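Local coordinates for protein acetyltransferase, GNAT family (Streptococcus agalactiae 2603V/R, PDB 2Q7B) that probably transfers an acetyl group to an amino group of its substrate, as an N-acetyltransferase of the GNAT family, at residues P29-Q34 against F73-E78; D57-I62 against L98-T103; D37-C42 against I51-Q56. One frame throughout, in Å; residues are numbered along the deposited sequence. Where two conformers were deposited one is given.

Contact 1 (P29-Q34 against F73-E78); sequences PYHLAQ and FWIALE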
loop_
_atom_site.group_PDB
_atom_site.type_symbol
_atom_site.label_atom_id
_atom_site.label_comp_id
_atom_site.label_asym_id
_atom_site.label_seq_id
_atom_site.Cartn_x
_atom_site.Cartn_y
_atom_site.Cartn_z
ATOM N N PRO A 29 5.850 -4.587 9.132
ATOM C CA PRO A 29 4.850 -3.617 8.633
ATOM C C PRO A 29 5.410 -2.218 8.335
ATOM O O PRO A 29 4.870 -1.513 7.487
ATOM C CB PRO A 29 3.812 -3.557 9.768
ATOM C CG PRO A 29 4.559 -3.963 11.011
ATOM C CD PRO A 29 5.547 -5.009 10.518
ATOM N N TYR A 30 6.489 -1.833 9.013
ATOM C CA TYR A 30 7.107 -0.527 8.792
ATOM C C TYR A 30 7.791 -0.528 7.428
ATOM O O TYR A 30 7.583 0.384 6.619
ATOM C CB TYR A 30 8.054 -0.164 9.949
ATOM C CG TYR A 30 7.324 -0.176 11.276
ATOM C CD1 TYR A 30 6.613 0.939 11.719
ATOM C CD2 TYR A 30 7.295 -1.325 12.064
ATOM C CE1 TYR A 30 5.913 0.921 12.922
ATOM C CE2 TYR A 30 6.593 -1.357 13.272
ATOM C CZ TYR A 30 5.906 -0.232 13.692
ATOM O OH TYR A 30 5.223 -0.265 14.890
ATOM N N HIS A 31 8.559 -1.575 7.136
ATOM C CA HIS A 31 9.199 -1.665 5.829
ATOM C C HIS A 31 8.189 -1.850 4.702
ATOM O O HIS A 31 8.384 -1.342 3.589
ATOM C CB HIS A 31 10.199 -2.832 5.754
ATOM C CG HIS A 31 11.419 -2.639 6.584
ATOM N ND1 HIS A 31 12.224 -3.690 6.979
ATOM C CD2 HIS A 31 11.955 -1.520 7.127
ATOM C CE1 HIS A 31 13.223 -3.215 7.701
ATOM N NE2 HIS A 31 13.078 -1.906 7.812
ATOM N N LEU A 32 7.122 -2.590 4.980
ATOM C CA LEU A 32 6.112 -2.850 3.975
ATOM C C LEU A 32 5.443 -1.545 3.566
ATOM O O LEU A 32 5.217 -1.323 2.392
ATOM C CB LEU A 32 5.091 -3.887 4.458
ATOM C CG LEU A 32 3.963 -4.252 3.467
ATOM C CD1 LEU A 32 4.528 -4.691 2.103
ATOM C CD2 LEU A 32 3.051 -5.304 4.023
ATOM N N ALA A 33 5.155 -0.687 4.541
ATOM C CA ALA A 33 4.560 0.627 4.272
ATOM C C ALA A 33 5.487 1.455 3.403
ATOM O O ALA A 33 5.057 2.048 2.426
ATOM C CB ALA A 33 4.260 1.355 5.554
ATOM N N GLN A 34 6.765 1.466 3.761
ATOM C CA GLN A 34 7.786 2.177 3.015
ATOM C C GLN A 34 7.958 1.613 1.609
ATOM O O GLN A 34 8.222 2.370 0.660
ATOM C CB GLN A 34 9.121 2.101 3.739
ATOM C CG GLN A 34 9.190 2.822 5.060
ATOM C CD GLN A 34 10.339 2.341 5.921
ATOM O OE1 GLN A 34 11.153 1.536 5.497
ATOM N NE2 GLN A 34 10.398 2.823 7.139
ATOM N N PHE A 73 13.103 -11.712 -2.751
ATOM C CA PHE A 73 12.700 -10.319 -2.776
ATOM C C PHE A 73 13.682 -9.568 -1.890
ATOM O O PHE A 73 13.843 -9.910 -0.726
ATOM C CB PHE A 73 11.262 -10.143 -2.270
ATOM C CG PHE A 73 10.632 -8.820 -2.661
ATOM C CD1 PHE A 73 11.054 -7.625 -2.091
ATOM C CD2 PHE A 73 9.604 -8.774 -3.591
ATOM C CE1 PHE A 73 10.476 -6.410 -2.469
ATOM C CE2 PHE A 73 9.025 -7.584 -3.956
ATOM C CZ PHE A 73 9.474 -6.392 -3.404
ATOM N N TRP A 74 14.344 -8.549 -2.446
ATOM C CA TRP A 74 15.302 -7.760 -1.686
ATOM C C TRP A 74 14.866 -6.317 -1.510
ATOM O O TRP A 74 14.272 -5.716 -2.398
ATOM C CB TRP A 74 16.674 -7.730 -2.368
ATOM C CG TRP A 74 17.350 -9.070 -2.534
ATOM C CD1 TRP A 74 18.238 -9.652 -1.680
ATOM C CD2 TRP A 74 17.193 -9.984 -3.631
ATOM N NE1 TRP A 74 18.650 -10.856 -2.175
ATOM C CE2 TRP A 74 18.030 -11.088 -3.371
ATOM C CE3 TRP A 74 16.428 -9.971 -4.813
ATOM C CZ2 TRP A 74 18.129 -12.173 -4.243
ATOM C CZ3 TRP A 74 16.534 -11.030 -5.681
ATOM C CH2 TRP A 74 17.380 -12.128 -5.390
ATOM N N ILE A 75 15.221 -5.760 -0.366
ATOM C CA ILE A 75 15.008 -4.347 -0.114
ATOM C C ILE A 75 16.345 -3.658 0.211
ATOM O O ILE A 75 17.202 -4.222 0.888
ATOM C CB ILE A 75 13.964 -4.072 1.017
ATOM C CG1 ILE A 75 14.337 -4.848 2.299
ATOM C CG2 ILE A 75 12.544 -4.376 0.527
ATOM C CD1 ILE A 75 13.426 -4.582 3.483
ATOM N N ALA A 76 16.515 -2.443 -0.312
ATOM C CA ALA A 76 17.659 -1.605 0.022
ATOM C C ALA A 76 17.181 -0.676 1.106
ATOM O O ALA A 76 16.125 -0.039 0.971
ATOM C CB ALA A 76 18.121 -0.795 -1.162
ATOM N N LEU A 77 17.973 -0.564 2.160
ATOM C CA LEU A 77 17.653 0.283 3.287
ATOM C C LEU A 77 18.718 1.353 3.494
ATOM O O LEU A 77 19.902 1.048 3.460
ATOM C CB LEU A 77 17.581 -0.578 4.540
ATOM C CG LEU A 77 16.564 -1.718 4.500
ATOM C CD1 LEU A 77 16.893 -2.781 5.496
ATOM C CD2 LEU A 77 15.189 -1.177 4.742
ATOM N N GLU A 78 18.302 2.603 3.617
ATOM C CA GLU A 78 19.204 3.662 4.028
ATOM C C GLU A 78 18.647 4.147 5.350
ATOM O O GLU A 78 17.517 4.667 5.410
ATOM C CB GLU A 78 19.291 4.825 3.069
ATOM C CG GLU A 78 20.490 5.712 3.459
ATOM C CD GLU A 78 20.465 7.067 2.824
ATOM O OE1 GLU A 78 19.361 7.578 2.538
ATOM O OE2 GLU A 78 21.560 7.633 2.642
#
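His31, Leu77 and Ile75 meet where the first helix of the GNAT fold packs on its central mixed sheet. His31 lies near the start of helix 29-46. Leu77 and Ile75 are on strand 72-78, two residues apart, and both point from the same face of the strand toward the helix. The contact is buried and made by van der Waals and CH-pi packing on the imidazole. The His31 side chain stands at about a right angle to each of its two partners. A chi1 of -69°, with CG anti to the carbonyl carbon, carries the ring off the helix toward the strand. Leu77 covers one face of the ring with a single methyl. Its CD2 lies 4.0 Å from the centroid of the His31 ring and 20° off the ring normal, a CH-pi contact displaced from the centre toward the rim. Around this trio, His31 and Leu77 both also touch Val82 on strand 81-90, and Gln34 OE1 is hydrogen-bonded to the backbone N of Val82. The helix thus reaches two neighbouring strands. Ile75 uses the far end of its longer branch. Its CD1 comes obliquely to the imidazole, 3.8 Å from His31 ND1.

Contact 2 (D57-I62 against L98-T103); sequences DDIFQI and LKKFFT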
loop_
_atom_site.group_PDB
_atom_site.type_symbol
_atom_site.label_atom_id
_atom_site.label_comp_id
_atom_site.label_asym_id
_atom_site.label_seq_id
_atom_site.Cartn_x
_atom_site.Cartn_y
_atom_site.Cartn_z
ATOM N N ASP A 57 -0.706 -7.641 -6.009
ATOM C CA ASP A 57 -0.926 -8.023 -4.610
ATOM C C ASP A 57 0.135 -9.001 -4.045
ATOM O O ASP A 57 0.144 -9.264 -2.850
ATOM C CB ASP A 57 -2.362 -8.506 -4.394
ATOM C CG ASP A 57 -2.712 -9.717 -5.258
ATOM O OD1 ASP A 57 -1.921 -10.677 -5.270
ATOM O OD2 ASP A 57 -3.755 -9.693 -5.924
ATOM N N ASP A 58 1.020 -9.522 -4.904
ATOM C CA ASP A 58 2.213 -10.285 -4.470
ATOM C C ASP A 58 3.067 -9.499 -3.419
ATOM O O ASP A 58 3.757 -10.079 -2.578
ATOM C CB ASP A 58 3.107 -10.659 -5.678
ATOM C CG ASP A 58 3.360 -9.473 -6.648
ATOM O OD1 ASP A 58 2.417 -9.102 -7.390
ATOM O OD2 ASP A 58 4.488 -8.946 -6.716
ATOM N N ILE A 59 2.985 -8.177 -3.478
ATOM C CA ILE A 59 3.654 -7.249 -2.539
ATOM C C ILE A 59 3.212 -7.490 -1.091
ATOM O O ILE A 59 3.989 -7.274 -0.157
ATOM C CB ILE A 59 3.364 -5.753 -2.973
ATOM C CG1 ILE A 59 4.040 -5.447 -4.322
ATOM C CG2 ILE A 59 3.783 -4.750 -1.939
ATOM C CD1 ILE A 59 5.478 -5.796 -4.384
ATOM N N PHE A 60 1.978 -7.958 -0.922
ATOM C CA PHE A 60 1.374 -8.220 0.394
ATOM C C PHE A 60 1.504 -9.687 0.848
ATOM O O PHE A 60 1.022 -10.069 1.909
ATOM C CB PHE A 60 -0.089 -7.709 0.387
ATOM C CG PHE A 60 -0.184 -6.265 -0.002
ATOM C CD1 PHE A 60 0.155 -5.270 0.893
ATOM C CD2 PHE A 60 -0.493 -5.900 -1.290
ATOM C CE1 PHE A 60 0.139 -3.942 0.525
ATOM C CE2 PHE A 60 -0.510 -4.558 -1.667
ATOM C CZ PHE A 60 -0.188 -3.579 -0.759
ATOM N N GLN A 61 2.196 -10.494 0.047
ATOM C CA GLN A 61 2.429 -11.903 0.351
ATOM C C GLN A 61 3.775 -12.295 -0.236
ATOM O O GLN A 61 3.881 -13.295 -0.937
ATOM C CB GLN A 61 1.299 -12.769 -0.208
ATOM C CG GLN A 61 0.974 -12.553 -1.685
ATOM C CD GLN A 61 -0.331 -13.242 -2.112
ATOM O OE1 GLN A 61 -0.578 -14.367 -1.735
ATOM N NE2 GLN A 61 -1.151 -12.555 -2.911
ATOM N N ILE A 62 4.799 -11.501 0.068
ATOM C CA ILE A 62 6.148 -11.705 -0.486
ATOM C C ILE A 62 6.724 -13.071 -0.151
ATOM O O ILE A 62 7.294 -13.722 -1.025
ATOM C CB ILE A 62 7.121 -10.570 -0.076
ATOM C CG1 ILE A 62 6.751 -9.293 -0.840
ATOM C CG2 ILE A 62 8.558 -10.951 -0.354
ATOM C CD1 ILE A 62 7.416 -8.038 -0.341
ATOM N N LEU A 98 12.741 -10.838 -13.555
ATOM C CA LEU A 98 13.216 -9.746 -12.710
ATOM C C LEU A 98 12.006 -8.810 -12.571
ATOM O O LEU A 98 11.490 -8.311 -13.571
ATOM C CB LEU A 98 14.420 -9.065 -13.365
ATOM C CG LEU A 98 15.183 -7.999 -12.562
ATOM C CD1 LEU A 98 16.610 -7.859 -13.082
ATOM C CD2 LEU A 98 14.461 -6.674 -12.560
ATOM N N LYS A 99 11.538 -8.626 -11.335
ATOM C CA LYS A 99 10.343 -7.851 -11.035
ATOM C C LYS A 99 10.584 -6.880 -9.902
ATOM O O LYS A 99 11.582 -6.972 -9.194
ATOM C CB LYS A 99 9.222 -8.789 -10.542
ATOM C CG LYS A 99 8.639 -9.742 -11.557
ATOM C CD LYS A 99 7.622 -10.684 -10.922
ATOM C CE LYS A 99 6.336 -10.004 -10.448
ATOM N NZ LYS A 99 5.629 -9.364 -11.560
ATOM N N LYS A 100 9.624 -5.972 -9.737
ATOM C CA LYS A 100 9.585 -5.002 -8.665
ATOM C C LYS A 100 10.915 -4.304 -8.431
ATOM O O LYS A 100 11.357 -4.169 -7.298
ATOM C CB LYS A 100 9.077 -5.663 -7.395
ATOM C CG LYS A 100 7.705 -6.343 -7.552
ATOM C CD LYS A 100 6.616 -5.399 -8.055
ATOM C CE LYS A 100 5.311 -6.130 -8.308
ATOM N NZ LYS A 100 4.629 -5.589 -9.516
ATOM N N PHE A 101 11.509 -3.834 -9.528
ATOM C CA PHE A 101 12.792 -3.160 -9.483
ATOM C C PHE A 101 12.583 -1.647 -9.389
ATOM O O PHE A 101 12.248 -1.002 -10.369
ATOM C CB PHE A 101 13.603 -3.573 -10.697
ATOM C CG PHE A 101 14.983 -2.976 -10.762
ATOM C CD1 PHE A 101 15.699 -2.604 -9.628
ATOM C CD2 PHE A 101 15.623 -2.932 -11.974
ATOM C CE1 PHE A 101 16.965 -2.102 -9.735
ATOM C CE2 PHE A 101 16.887 -2.462 -12.077
ATOM C CZ PHE A 101 17.559 -2.031 -10.954
ATOM N N PHE A 102 12.789 -1.095 -8.204
ATOM C CA PHE A 102 12.546 0.328 -7.957
ATOM C C PHE A 102 13.625 0.933 -7.090
ATOM O O PHE A 102 14.190 0.241 -6.246
ATOM C CB PHE A 102 11.206 0.514 -7.235
ATOM C CG PHE A 102 10.025 -0.051 -7.982
ATOM C CD1 PHE A 102 9.559 0.567 -9.130
ATOM C CD2 PHE A 102 9.363 -1.197 -7.522
ATOM C CE1 PHE A 102 8.480 0.052 -9.824
ATOM C CE2 PHE A 102 8.284 -1.704 -8.215
ATOM C CZ PHE A 102 7.849 -1.081 -9.370
ATOM N N THR A 103 13.906 2.216 -7.319
ATOM C CA THR A 103 14.853 2.971 -6.511
ATOM C C THR A 103 14.381 4.408 -6.421
ATOM O O THR A 103 13.823 4.910 -7.373
ATOM C CB THR A 103 16.295 2.991 -7.128
ATOM O OG1 THR A 103 16.240 3.519 -8.450
ATOM C CG2 THR A 103 16.907 1.617 -7.201
#
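The 3-10 turn that leads into helix 62-67 lies against strand 95-103 of the central GNAT sheet, where a citrate anion, probably from the crystallisation liquor, is bound. Asp58 and Ile59 of the turn meet Lys100 of the strand. The Asp58 and Lys100 side chains come from opposite directions. Asp58 OD2 rests 3.3 Å from Lys100 CE, so the carboxylate touches the last methylene rather than the ammonium group. Lys100 NZ is 4.4 Å from Asp58 OD2, too far for a salt bridge. The opposite charges may still attract each other. Both polar ends have partners beyond the contact: Asp58 OD2 is hydrogen-bonded to Tyr66 OH, and Lys100 NZ to Gln56 OE1 and the citrate. Lys99 NZ also binds the citrate, and Tyr166 OH as well. Ile59 supplies the apolar half. Its CD1 lies 3.9 Å from Lys100 CD and equally close to CG and CE, alongside the aliphatic chain. The lysine is bent at chi2 (-56°), which lays these methylenes by the methyl. Tyr66 of helix 62-67 packs on both lysines. Ser85 OG of strand 81-90 is hydrogen-bonded to Lys100 O. Ile59 also touches Ile39 of helix 29-46, and that helix meets the strand directly through Phe102.

Contact 3 (D37-C42 against I51-Q56); sequences DLINYC and IKMAEQ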
loop_
_atom_site.group_PDB
_atom_site.type_symbol
_atom_site.label_atom_id
_atom_site.label_comp_id
_atom_site.label_asym_id
_atom_site.label_seq_id
_atom_site.Cartn_x
_atom_site.Cartn_y
_atom_site.Cartn_z
ATOM N N ASP A 37 5.118 2.852 -0.516
ATOM C CA ASP A 37 5.368 4.252 -0.888
ATOM C C ASP A 37 6.383 4.345 -2.022
ATOM O O ASP A 37 6.238 5.163 -2.910
ATOM C CB ASP A 37 5.848 5.102 0.306
ATOM C CG ASP A 37 4.764 5.333 1.365
ATOM O OD1 ASP A 37 3.544 5.334 1.041
ATOM O OD2 ASP A 37 5.150 5.576 2.533
ATOM N N LEU A 38 7.415 3.521 -1.974
ATOM C CA LEU A 38 8.443 3.488 -3.032
ATOM C C LEU A 38 7.854 3.071 -4.365
ATOM O O LEU A 38 8.077 3.711 -5.387
ATOM C CB LEU A 38 9.565 2.516 -2.635
ATOM C CG LEU A 38 10.596 2.139 -3.709
ATOM C CD1 LEU A 38 11.410 3.346 -4.172
ATOM C CD2 LEU A 38 11.497 1.108 -3.173
ATOM N N ILE A 39 7.096 1.977 -4.342
ATOM C CA ILE A 39 6.469 1.450 -5.550
ATOM C C ILE A 39 5.500 2.462 -6.132
ATOM O O ILE A 39 5.549 2.745 -7.329
ATOM C CB ILE A 39 5.773 0.085 -5.295
ATOM C CG1 ILE A 39 6.802 -0.977 -4.868
ATOM C CG2 ILE A 39 5.005 -0.348 -6.532
ATOM C CD1 ILE A 39 6.190 -2.265 -4.396
ATOM N N ASN A 40 4.618 3.001 -5.284
ATOM C CA ASN A 40 3.657 3.998 -5.708
ATOM C C ASN A 40 4.334 5.221 -6.306
ATOM O O ASN A 40 3.887 5.744 -7.296
ATOM C CB ASN A 40 2.787 4.455 -4.531
ATOM C CG ASN A 40 1.708 5.435 -4.963
ATOM O OD1 ASN A 40 0.817 5.085 -5.734
ATOM N ND2 ASN A 40 1.809 6.676 -4.498
ATOM N N TYR A 41 5.407 5.683 -5.674
ATOM C CA TYR A 41 6.128 6.834 -6.173
ATOM C C TYR A 41 6.668 6.594 -7.619
ATOM O O TYR A 41 6.445 7.376 -8.546
ATOM C CB TYR A 41 7.269 7.239 -5.200
ATOM C CG TYR A 41 8.112 8.308 -5.837
ATOM C CD1 TYR A 41 7.719 9.641 -5.795
ATOM C CD2 TYR A 41 9.234 7.975 -6.593
ATOM C CE1 TYR A 41 8.445 10.624 -6.459
ATOM C CE2 TYR A 41 9.965 8.949 -7.250
ATOM C CZ TYR A 41 9.558 10.263 -7.180
ATOM O OH TYR A 41 10.285 11.214 -7.831
ATOM N N CYS A 42 7.389 5.505 -7.795
ATOM C CA CYS A 42 8.000 5.191 -9.069
ATOM C C CYS A 42 6.985 4.942 -10.159
ATOM O O CYS A 42 7.138 5.438 -11.260
ATOM C CB CYS A 42 8.900 3.967 -8.935
ATOM S SG CYS A 42 10.346 4.258 -7.945
ATOM N N ILE A 51 -0.920 2.376 -11.819
ATOM C CA ILE A 51 -0.965 0.969 -11.464
ATOM C C ILE A 51 -1.538 0.851 -10.057
ATOM O O ILE A 51 -1.092 1.525 -9.136
ATOM C CB ILE A 51 0.424 0.288 -11.536
ATOM C CG1 ILE A 51 0.964 0.349 -12.965
ATOM C CG2 ILE A 51 0.327 -1.165 -11.066
ATOM C CD1 ILE A 51 2.429 -0.090 -13.104
ATOM N N LYS A 52 -2.534 -0.010 -9.894
ATOM C CA LYS A 52 -3.149 -0.225 -8.586
ATOM C C LYS A 52 -2.386 -1.305 -7.845
ATOM O O LYS A 52 -1.817 -2.220 -8.465
ATOM C CB LYS A 52 -4.612 -0.648 -8.736
ATOM C CG LYS A 52 -5.506 0.251 -9.562
ATOM C CD LYS A 52 -5.558 1.685 -9.087
ATOM C CE LYS A 52 -6.428 2.528 -10.056
HETATM N N MSE A 53 -2.376 -1.217 -6.519
HETATM C CA MSE A 53 -1.729 -2.217 -5.694
HETATM C C MSE A 53 -2.457 -3.578 -5.845
HETATM O O MSE A 53 -1.827 -4.629 -5.742
HETATM C CB MSE A 53 -1.696 -1.781 -4.222
HETATM C CG MSE A 53 -0.859 -0.519 -3.984
HETATM SE SE MSE A 53 1.001 -0.868 -4.428
HETATM C CE MSE A 53 1.313 0.508 -5.263
ATOM N N ALA A 54 -3.764 -3.554 -6.116
ATOM C CA ALA A 54 -4.538 -4.779 -6.367
ATOM C C ALA A 54 -4.036 -5.521 -7.619
ATOM O O ALA A 54 -4.248 -6.723 -7.735
ATOM C CB ALA A 54 -6.023 -4.483 -6.490
ATOM N N GLU A 55 -3.373 -4.808 -8.536
ATOM C CA GLU A 55 -2.790 -5.417 -9.729
ATOM C C GLU A 55 -1.442 -6.068 -9.437
ATOM O O GLU A 55 -0.860 -6.685 -10.327
ATOM C CB GLU A 55 -2.571 -4.383 -10.843
ATOM C CG GLU A 55 -3.808 -3.675 -11.340
ATOM C CD GLU A 55 -3.467 -2.606 -12.368
ATOM O OE1 GLU A 55 -2.806 -2.933 -13.382
ATOM O OE2 GLU A 55 -3.869 -1.437 -12.161
ATOM N N GLN A 56 -0.940 -5.937 -8.209
ATOM C CA GLN A 56 0.348 -6.506 -7.833
ATOM C C GLN A 56 0.298 -6.853 -6.361
ATOM O O GLN A 56 1.155 -6.461 -5.572
ATOM C CB GLN A 56 1.478 -5.533 -8.162
ATOM C CG GLN A 56 1.208 -4.117 -7.653
ATOM C CD GLN A 56 2.152 -3.072 -8.183
ATOM O OE1 GLN A 56 3.060 -3.367 -8.962
ATOM N NE2 GLN A 56 1.948 -1.820 -7.737
#
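Ile39 and Asn40 of helix 29-46 meet Met53 and Gln56 of the returning chain, which runs through a short 3-10 turn. At the start of segment 51-56, Ile51 comes closest to the helix by backbone, its CA 8.0 Å from Asn40 CA. Its backbone N is hydrogen-bonded to Asn44 OD1, which ties the loop to the same helix. Lys52 points away from the helix. Glu55 N bonds Lys52 O at 3.0 Å, a backbone bond of the 3-10 turn. Met53, a selenomethionine, makes the main apolar contact. Its chain bends at chi2 (-64°) and again at chi3, bringing the terminal methyl to the helix. Met53 CE lies 4.0 Å from Ile39 CG2 and 4.1 Å from Asn40 N, so it touches both a side chain and the helix backbone. The amide of Asn40 turns to Asn44 within its own helix, OD1 meeting Asn44 ND2. Gln56 passes Ile39 in the reverse direction. Its NE2 is 3.6 Å from Ile39 CG2, a van der Waals contact. Its CG sits between the backbone N and the carbonyl carbon (chi1 49°), and the chain runs extended from there toward the helix. Gln43 OE1 takes the NE2 group and Lys100 NZ meets OE1, so OE1 and NE2 each have a hydrogen-bond partner. Asp37 OD1 and OD2 of the second subunit accept from Met53 N and Ala54 N of this chain, and Asp37 of this chain does the same for the second subunit. The packing therefore belongs to the dimer interface as well as to the alpha1-alpha2 region, which lies between the first and second strands of the GNAT fold.

From the N terminus, helix 29-46 follows strand 20-24 and gives one segment to contact 1 and one to contact 3. Contact 3 closes first, a short loop tying residues 51-56 back to the helix. It is nested inside the larger loop of contact 1, which ties the helix to the sheet when the chain reaches strand 72-78. Contact 2 opens at 57-62, after contact 3 has closed, and ends at 98-103, so it crosses contact 1. It ties the turn before helix 62-67 to strand 95-103. Contacts 1 and 2 touch through Phe73, which packs on Ile59 and Ile62. Contacts 2 and 3 meet where Phe102 packs on Cys42. All three also touch the second subunit.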